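PDB 3R4K: transcriptional regulator, IclR family, which probably binds DNA through an N-terminal helix-turn-helix domain and regulates transcription in response to a small molecule sensed by its C-terminal domain. Local coordinates for residues 87-100 with 112-125. Residues are numbered along the deposited sequence; the frame is centred on the assembly and turned at random.
Sequences LRELSEDTGETTHL and SHAYSSRNATKVMM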
ATOM      1  N   LEU A  87      -2.901 -20.952  -3.885  1.00 28.60           N
ATOM      2  CA  LEU A  87      -3.521 -21.645  -5.003  1.00 27.72           C
ATOM      3  C   LEU A  87      -3.034 -23.096  -5.089  1.00 33.99           C
ATOM      4  O   LEU A  87      -3.875 -23.996  -5.222  1.00 36.71           O
ATOM      5  CB  LEU A  87      -3.272 -20.887  -6.331  1.00 25.78           C
ATOM      6  CG  LEU A  87      -4.022 -19.554  -6.507  1.00 27.09           C
ATOM      7  CD1 LEU A  87      -3.452 -18.770  -7.668  1.00 26.28           C
ATOM      8  CD2 LEU A  87      -5.482 -19.781  -6.741  1.00 23.74           C
ATOM      9  N   ARG A  88      -1.699 -23.318  -4.984  1.00 28.52           N
ATOM     10  CA  ARG A  88      -1.033 -24.628  -4.979  1.00 30.54           C
ATOM     11  C   ARG A  88      -1.629 -25.543  -3.908  1.00 37.96           C
ATOM     12  O   ARG A  88      -2.007 -26.683  -4.206  1.00 40.32           O
ATOM     13  CB  ARG A  88       0.470 -24.431  -4.682  1.00 34.88           C
ATOM     14  CG  ARG A  88       1.438 -25.377  -5.379  1.00 49.38           C
ATOM     15  CD  ARG A  88       2.836 -25.268  -4.781  1.00 62.97           C
ATOM     16  NE  ARG A  88       3.444 -23.936  -4.932  1.00 70.83           N
ATOM     17  CZ  ARG A  88       3.902 -23.198  -3.921  1.00 75.26           C
ATOM     18  NH1 ARG A  88       3.812 -23.640  -2.672  1.00 60.96           N
ATOM     19  NH2 ARG A  88       4.451 -22.011  -4.155  1.00 48.93           N
ATOM     20  N   GLU A  89      -1.710 -25.033  -2.657  1.00 34.53           N
ATOM     21  CA  GLU A  89      -2.215 -25.771  -1.500  1.00 35.29           C
ATOM     22  C   GLU A  89      -3.697 -26.075  -1.624  1.00 36.80           C
ATOM     23  O   GLU A  89      -4.085 -27.211  -1.377  1.00 38.08           O
ATOM     24  CB  GLU A  89      -1.921 -25.022  -0.197  1.00 37.19           C
ATOM     25  CG  GLU A  89      -0.463 -25.125   0.223  1.00 50.07           C
ATOM     26  CD  GLU A  89      -0.039 -24.345   1.447  1.00 68.68           C
ATOM     27  OE1 GLU A  89      -0.822 -23.500   1.945  1.00 71.70           O
ATOM     28  OE2 GLU A  89       1.100 -24.585   1.905  1.00 56.77           O
ATOM     29  N   LEU A  90      -4.515 -25.099  -2.059  1.00 31.15           N
ATOM     30  CA  LEU A  90      -5.956 -25.302  -2.241  1.00 31.38           C
ATOM     31  C   LEU A  90      -6.246 -26.331  -3.347  1.00 37.25           C
ATOM     32  O   LEU A  90      -7.145 -27.164  -3.183  1.00 35.91           O
ATOM     33  CB  LEU A  90      -6.668 -23.967  -2.530  1.00 29.72           C
ATOM     34  CG  LEU A  90      -8.196 -23.979  -2.473  1.00 35.58           C
ATOM     35  CD1 LEU A  90      -8.722 -24.548  -1.159  1.00 37.28           C
ATOM     36  CD2 LEU A  90      -8.749 -22.601  -2.726  1.00 37.34           C
ATOM     37  N   SER A  91      -5.458 -26.297  -4.448  1.00 36.66           N
ATOM     38  CA  SER A  91      -5.610 -27.261  -5.548  1.00 38.07           C
ATOM     39  C   SER A  91      -5.283 -28.660  -5.082  1.00 44.74           C
ATOM     40  O   SER A  91      -5.923 -29.600  -5.521  1.00 46.48           O
ATOM     41  CB  SER A  91      -4.729 -26.896  -6.736  1.00 40.53           C
ATOM     42  OG  SER A  91      -5.354 -25.896  -7.519  1.00 53.15           O
ATOM     43  N   GLU A  92      -4.327 -28.799  -4.160  1.00 42.97           N
ATOM     44  CA  GLU A  92      -3.948 -30.096  -3.629  1.00 46.14           C
ATOM     45  C   GLU A  92      -4.980 -30.626  -2.650  1.00 51.46           C
ATOM     46  O   GLU A  92      -5.271 -31.821  -2.674  1.00 52.38           O
ATOM     47  CB  GLU A  92      -2.553 -30.045  -2.994  1.00 48.45           C
ATOM     48  CG  GLU A  92      -1.436 -30.112  -4.042  1.00 64.52           C
ATOM     49  CD  GLU A  92      -1.582 -31.145  -5.161  1.00 86.31           C
ATOM     50  OE1 GLU A  92      -2.009 -30.754  -6.273  1.00 51.31           O
ATOM     51  OE2 GLU A  92      -1.275 -32.341  -4.932  1.00 85.27           O
ATOM     52  N   ASP A  93      -5.566 -29.743  -1.839  1.00 48.43           N
ATOM     53  CA  ASP A  93      -6.574 -30.109  -0.851  1.00 50.50           C
ATOM     54  C   ASP A  93      -7.924 -30.490  -1.482  1.00 53.75           C
ATOM     55  O   ASP A  93      -8.587 -31.413  -0.997  1.00 56.45           O
ATOM     56  CB  ASP A  93      -6.768 -28.964   0.148  1.00 52.75           C
ATOM     57  CG  ASP A  93      -5.587 -28.729   1.084  1.00 72.79           C
ATOM     58  OD1 ASP A  93      -4.796 -29.681   1.302  1.00 75.55           O
ATOM     59  OD2 ASP A  93      -5.474 -27.604   1.632  1.00 82.73           O
ATOM     60  N   THR A  94      -8.320 -29.798  -2.560  1.00 46.19           N
ATOM     61  CA  THR A  94      -9.609 -30.013  -3.233  1.00 45.29           C
ATOM     62  C   THR A  94      -9.514 -30.966  -4.424  1.00 48.62           C
ATOM     63  O   THR A  94     -10.536 -31.526  -4.847  1.00 51.13           O
ATOM     64  CB  THR A  94     -10.181 -28.673  -3.709  1.00 42.82           C
ATOM     65  OG1 THR A  94      -9.283 -28.095  -4.665  1.00 39.01           O
ATOM     66  CG2 THR A  94     -10.426 -27.695  -2.564  1.00 37.71           C
ATOM     67  N   GLY A  95      -8.316 -31.104  -4.985  1.00 40.76           N
ATOM     68  CA  GLY A  95      -8.108 -31.936  -6.170  1.00 39.59           C
ATOM     69  C   GLY A  95      -8.613 -31.281  -7.442  1.00 38.56           C
ATOM     70  O   GLY A  95      -8.668 -31.910  -8.503  1.00 35.15           O
ATOM     71  N   GLU A  96      -8.931 -29.978  -7.345  1.00 35.35           N
ATOM     72  CA  GLU A  96      -9.504 -29.186  -8.426  1.00 33.78           C
ATOM     73  C   GLU A  96      -8.682 -27.934  -8.767  1.00 36.44           C
ATOM     74  O   GLU A  96      -7.762 -27.580  -8.045  1.00 35.63           O
ATOM     75  CB  GLU A  96     -10.940 -28.792  -8.057  1.00 36.05           C
ATOM     76  CG  GLU A  96     -11.838 -29.983  -7.758  1.00 48.46           C
ATOM     77  CD  GLU A  96     -12.111 -30.962  -8.887  1.00 62.03           C
ATOM     78  OE1 GLU A  96     -11.795 -30.642 -10.055  1.00 47.93           O
ATOM     79  OE2 GLU A  96     -12.696 -32.032  -8.605  1.00 50.06           O
ATOM     80  N   THR A  97      -9.009 -27.293  -9.904  1.00 33.42           N
ATOM     81  CA  THR A  97      -8.355 -26.079 -10.385  1.00 30.97           C
ATOM     82  C   THR A  97      -8.767 -24.909  -9.516  1.00 33.27           C
ATOM     83  O   THR A  97      -9.955 -24.728  -9.254  1.00 35.11           O
ATOM     84  CB  THR A  97      -8.731 -25.841 -11.861  1.00 33.14           C
ATOM     85  OG1 THR A  97      -8.300 -26.982 -12.611  1.00 29.07           O
ATOM     86  CG2 THR A  97      -8.123 -24.533 -12.440  1.00 25.84           C
ATOM     87  N   THR A  98      -7.790 -24.114  -9.085  1.00 26.73           N
ATOM     88  CA  THR A  98      -8.041 -22.924  -8.277  1.00 25.98           C
ATOM     89  C   THR A  98      -7.578 -21.692  -9.053  1.00 28.52           C
ATOM     90  O   THR A  98      -6.651 -21.793  -9.849  1.00 27.13           O
ATOM     91  CB  THR A  98      -7.369 -23.049  -6.908  1.00 32.57           C
ATOM     92  OG1 THR A  98      -5.972 -23.247  -7.106  1.00 32.63           O
ATOM     93  CG2 THR A  98      -7.933 -24.197  -6.078  1.00 36.07           C
ATOM     94  N   HIS A  99      -8.233 -20.549  -8.853  1.00 25.81           N
ATOM     95  CA  HIS A  99      -7.818 -19.331  -9.536  1.00 26.65           C
ATOM     96  C   HIS A  99      -8.164 -18.070  -8.758  1.00 31.19           C
ATOM     97  O   HIS A  99      -9.158 -18.017  -8.030  1.00 32.95           O
ATOM     98  CB  HIS A  99      -8.352 -19.238 -10.981  1.00 28.75           C
ATOM     99  CG  HIS A  99      -9.836 -19.235 -11.129  1.00 33.87           C
ATOM    100  ND1 HIS A  99     -10.525 -18.076 -11.465  1.00 36.99           N
ATOM    101  CD2 HIS A  99     -10.711 -20.268 -11.069  1.00 37.14           C
ATOM    102  CE1 HIS A  99     -11.798 -18.430 -11.548  1.00 38.05           C
ATOM    103  NE2 HIS A  99     -11.958 -19.745 -11.323  1.00 38.56           N
ATOM    104  N   LEU A 100      -7.299 -17.062  -8.902  1.00 26.01           N
ATOM    105  CA  LEU A 100      -7.460 -15.747  -8.311  1.00 24.90           C
ATOM    106  C   LEU A 100      -7.793 -14.767  -9.419  1.00 31.25           C
ATOM    107  O   LEU A 100      -7.087 -14.684 -10.427  1.00 30.79           O
ATOM    108  CB  LEU A 100      -6.198 -15.306  -7.528  1.00 23.42           C
ATOM    109  CG  LEU A 100      -6.205 -13.880  -6.929  1.00 26.06           C
ATOM    110  CD1 LEU A 100      -7.270 -13.712  -5.822  1.00 23.82           C
ATOM    111  CD2 LEU A 100      -4.793 -13.471  -6.465  1.00 28.38           C
ATOM    112  N   SER A 112      -4.101 -15.472 -11.971  1.00 29.09           N
ATOM    113  CA  SER A 112      -3.222 -16.547 -11.499  1.00 27.78           C
ATOM    114  C   SER A 112      -4.079 -17.761 -11.223  1.00 29.73           C
ATOM    115  O   SER A 112      -5.233 -17.613 -10.805  1.00 28.12           O
ATOM    116  CB  SER A 112      -2.381 -16.144 -10.281  1.00 30.50           C
ATOM    117  OG  SER A 112      -3.136 -15.930  -9.109  1.00 41.86           O
ATOM    118  N   HIS A 113      -3.552 -18.952 -11.544  1.00 26.03           N
ATOM    119  CA  HIS A 113      -4.260 -20.207 -11.323  1.00 26.45           C
ATOM    120  C   HIS A 113      -3.284 -21.315 -10.985  1.00 31.56           C
ATOM    121  O   HIS A 113      -2.082 -21.186 -11.213  1.00 32.27           O
ATOM    122  CB  HIS A 113      -5.114 -20.598 -12.554  1.00 27.72           C
ATOM    123  CG  HIS A 113      -4.311 -20.934 -13.772  1.00 32.06           C
ATOM    124  ND1 HIS A 113      -4.000 -19.967 -14.721  1.00 34.50           N
ATOM    125  CD2 HIS A 113      -3.758 -22.117 -14.154  1.00 35.12           C
ATOM    126  CE1 HIS A 113      -3.283 -20.590 -15.651  1.00 34.49           C
ATOM    127  NE2 HIS A 113      -3.094 -21.884 -15.346  1.00 34.82           N
ATOM    128  N   ALA A 114      -3.812 -22.419 -10.479  1.00 29.80           N
ATOM    129  CA  ALA A 114      -3.057 -23.633 -10.192  1.00 30.53           C
ATOM    130  C   ALA A 114      -3.893 -24.856 -10.552  1.00 35.71           C
ATOM    131  O   ALA A 114      -5.126 -24.822 -10.446  1.00 35.48           O
ATOM    132  CB  ALA A 114      -2.649 -23.683  -8.731  1.00 31.49           C
ATOM    133  N   TYR A 115      -3.216 -25.910 -11.030  1.00 32.00           N
ATOM    134  CA  TYR A 115      -3.821 -27.200 -11.356  1.00 31.79           C
ATOM    135  C   TYR A 115      -3.438 -28.210 -10.283  1.00 38.80           C
ATOM    136  O   TYR A 115      -2.336 -28.144  -9.733  1.00 40.08           O
ATOM    137  CB  TYR A 115      -3.389 -27.695 -12.752  1.00 30.84           C
ATOM    138  CG  TYR A 115      -3.852 -26.803 -13.888  1.00 30.71           C
ATOM    139  CD1 TYR A 115      -5.206 -26.535 -14.088  1.00 32.77           C
ATOM    140  CD2 TYR A 115      -2.944 -26.247 -14.777  1.00 29.94           C
ATOM    141  CE1 TYR A 115      -5.634 -25.710 -15.127  1.00 31.43           C
ATOM    142  CE2 TYR A 115      -3.366 -25.430 -15.827  1.00 30.08           C
ATOM    143  CZ  TYR A 115      -4.711 -25.170 -16.001  1.00 33.43           C
ATOM    144  OH  TYR A 115      -5.125 -24.373 -17.036  1.00 35.37           O
ATOM    145  N   SER A 116      -4.343 -29.132  -9.971  1.00 35.96           N
ATOM    146  CA  SER A 116      -4.064 -30.169  -8.994  1.00 37.26           C
ATOM    147  C   SER A 116      -3.315 -31.323  -9.622  1.00 44.65           C
ATOM    148  O   SER A 116      -3.492 -31.595 -10.804  1.00 44.38           O
ATOM    149  CB  SER A 116      -5.357 -30.689  -8.394  1.00 41.75           C
ATOM    150  OG  SER A 116      -5.072 -31.692  -7.429  1.00 49.41           O
ATOM    151  N   SER A 117      -2.521 -32.040  -8.822  1.00 44.47           N
ATOM    152  CA  SER A 117      -1.784 -33.209  -9.303  1.00 45.94           C
ATOM    153  C   SER A 117      -2.699 -34.425  -9.409  1.00 50.50           C
ATOM    154  O   SER A 117      -2.423 -35.324 -10.206  1.00 51.57           O
ATOM    155  CB  SER A 117      -0.611 -33.526  -8.372  1.00 52.41           C
ATOM    156  OG  SER A 117      -1.030 -33.919  -7.072  1.00 65.63           O
ATOM    157  N   ARG A 118      -3.776 -34.451  -8.599  1.00 46.84           N
ATOM    158  CA  ARG A 118      -4.709 -35.564  -8.399  1.00 48.70           C
ATOM    159  C   ARG A 118      -5.494 -36.032  -9.640  1.00 55.50           C
ATOM    160  O   ARG A 118      -5.473 -37.242  -9.921  1.00 59.18           O
ATOM    161  CB  ARG A 118      -5.708 -35.253  -7.274  1.00 48.61           C
ATOM    162  CG  ARG A 118      -5.048 -35.005  -5.920  1.00 61.67           C
ATOM    163  CD  ARG A 118      -5.909 -35.484  -4.776  1.00 70.14           C
ATOM    164  NE  ARG A 118      -6.751 -34.420  -4.235  1.00 72.85           N
ATOM    165  CZ  ARG A 118      -7.502 -34.541  -3.144  1.00 95.56           C
ATOM    166  NH1 ARG A 118      -7.518 -35.680  -2.463  1.00 92.38           N
ATOM    167  NH2 ARG A 118      -8.234 -33.521  -2.721  1.00 84.36           N
ATOM    168  N   ASN A 119      -6.245 -35.148 -10.334  1.00 48.71           N
ATOM    169  CA  ASN A 119      -7.060 -35.664 -11.449  1.00 47.21           C
ATOM    170  C   ASN A 119      -6.492 -35.285 -12.796  1.00 47.95           C
ATOM    171  O   ASN A 119      -6.033 -34.162 -12.949  1.00 47.27           O
ATOM    172  CB  ASN A 119      -8.497 -35.170 -11.335  1.00 43.96           C
ATOM    173  CG  ASN A 119      -9.110 -35.437  -9.985  1.00 56.24           C
ATOM    174  OD1 ASN A 119      -9.066 -34.590  -9.090  1.00 57.38           O
ATOM    175  ND2 ASN A 119      -9.613 -36.637  -9.770  1.00 38.37           N
ATOM    176  N   ALA A 120      -6.559 -36.207 -13.785  1.00 42.56           N
ATOM    177  CA  ALA A 120      -6.071 -35.981 -15.152  1.00 39.02           C
ATOM    178  C   ALA A 120      -7.012 -35.066 -15.928  1.00 37.73           C
ATOM    179  O   ALA A 120      -6.549 -34.301 -16.759  1.00 35.25           O
ATOM    180  CB  ALA A 120      -5.908 -37.299 -15.878  1.00 40.51           C
ATOM    181  N   THR A 121      -8.326 -35.153 -15.671  1.00 34.06           N
ATOM    182  CA  THR A 121      -9.340 -34.291 -16.302  1.00 33.26           C
ATOM    183  C   THR A 121      -9.542 -33.096 -15.365  1.00 36.35           C
ATOM    184  O   THR A 121      -9.897 -33.278 -14.189  1.00 36.83           O
ATOM    185  CB  THR A 121     -10.642 -35.047 -16.615  1.00 37.12           C
ATOM    186  OG1 THR A 121     -11.224 -35.470 -15.384  1.00 47.61           O
ATOM    187  CG2 THR A 121     -10.419 -36.257 -17.489  1.00 28.53           C
ATOM    188  N   LYS A 122      -9.209 -31.894 -15.855  1.00 28.93           N
ATOM    189  CA  LYS A 122      -9.234 -30.659 -15.072  1.00 26.76           C
ATOM    190  C   LYS A 122      -9.996 -29.558 -15.765  1.00 30.71           C
ATOM    191  O   LYS A 122     -10.141 -29.602 -16.984  1.00 30.00           O
ATOM    192  CB  LYS A 122      -7.785 -30.154 -14.886  1.00 25.57           C
ATOM    193  CG  LYS A 122      -6.858 -31.103 -14.164  1.00 31.19           C
ATOM    194  CD  LYS A 122      -5.482 -30.903 -14.652  1.00 34.20           C
ATOM    195  CE  LYS A 122      -4.417 -31.260 -13.670  1.00 38.81           C
ATOM    196  NZ  LYS A 122      -4.052 -32.686 -13.705  1.00 41.68           N
ATOM    197  N   VAL A 123     -10.408 -28.525 -15.008  1.00 28.06           N
ATOM    198  CA  VAL A 123     -10.962 -27.311 -15.589  1.00 28.48           C
ATOM    199  C   VAL A 123      -9.735 -26.495 -16.029  1.00 35.91           C
ATOM    200  O   VAL A 123      -8.909 -26.120 -15.187  1.00 35.32           O
ATOM    201  CB  VAL A 123     -11.903 -26.530 -14.640  1.00 31.84           C
ATOM    202  CG1 VAL A 123     -12.419 -25.269 -15.324  1.00 31.46           C
ATOM    203  CG2 VAL A 123     -13.058 -27.397 -14.168  1.00 32.89           C
HETATM  204  N   MSE A 124      -9.561 -26.303 -17.337  1.00 35.82           N
HETATM  205  CA  MSE A 124      -8.407 -25.578 -17.845  1.00 37.11           C
HETATM  206  C   MSE A 124      -8.691 -24.070 -17.964  1.00 41.56           C
HETATM  207  O   MSE A 124      -9.813 -23.663 -18.246  1.00 40.77           O
HETATM  208  CB  MSE A 124      -7.946 -26.156 -19.171  1.00 40.61           C
HETATM  209  CG  MSE A 124      -7.021 -25.213 -19.916  1.00 49.66           C
HETATM  210 SE   MSE A 124      -6.163 -25.933 -21.470  0.75 60.28          SE
HETATM  211  CE  MSE A 124      -6.661 -24.472 -22.781  1.00 57.50           C
HETATM  212  N   MSE A 125      -7.648 -23.254 -17.705  1.00 40.08           N
HETATM  213  CA  MSE A 125      -7.679 -21.799 -17.739  1.00 40.66           C
HETATM  214  C   MSE A 125      -6.529 -21.202 -18.515  1.00 51.78           C
HETATM  215  O   MSE A 125      -5.528 -21.865 -18.825  1.00 51.15           O
HETATM  216  CB  MSE A 125      -7.587 -21.236 -16.322  1.00 41.60           C
HETATM  217  CG  MSE A 125      -8.364 -22.008 -15.327  1.00 47.74           C
HETATM  218 SE   MSE A 125      -9.442 -20.845 -14.344  0.75 55.09          SE
HETATM  219  CE  MSE A 125     -10.658 -20.071 -15.741  1.00 52.79           C
TER
HETATM  220  O   HOH W   1     -10.744 -28.745 -11.886  1.00 38.22           O
HETATM  221  O   HOH W   2      -6.795 -29.226 -11.409  1.00 39.39           O
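Glu-92, on the last turns of helix 79-94, grips the start of the loop after strand 107-114 with both carboxylate oxygens. From CB the chain leaves with CG anti to the carbonyl carbon, beside the backbone N (chi1 -80°), and bends at chi2 (-45°), which brings both oxygens to Ser-117. Glu-92 CD lies 3.4 Å from Ser-117 OG. Glu-92 OE1 accepts from Ser-117 N at 2.9 Å. Glu-92 OE2 accepts from Ser-117 OG at 2.7 Å, and each oxygen uses its syn lone pair. With an alanine in place of Glu-92, Ser-117 N and OG would probably lose these acceptors, and this part of the loop is likely to be held less firmly to the helix. Next to it in the chain, Ser-91 O accepts from Ser-116 OG at 3.0 Å, from above the carbonyl plane, while Gly-95 N reaches the same oxygen from the opposite face; Ser-116 OG also accepts from Arg-118 N in an ST turn. Farther along, Thr-97 OG1 donates to Val-123 O (2.8 Å) in the carbonyl plane, lying at the edge of the Tyr-115 ring, and water 2 links this hydroxyl to Ser-116 N. The selenium of Met-125 sits over one face of the His-99 ring, 3.8 Å from its centroid. On the other side of the sheet, Leu-87 CB packs against Ala-114 CB at 3.7 Å. Backbone bonds pair Thr-98 with Ala-114 and run from Leu-100 N to Ser-112 O, forming the antiparallel hairpin 97-104/107-114 with a helix packed on one face, as in the GAF-like, profilin-like C-terminal domain of IclR regulators.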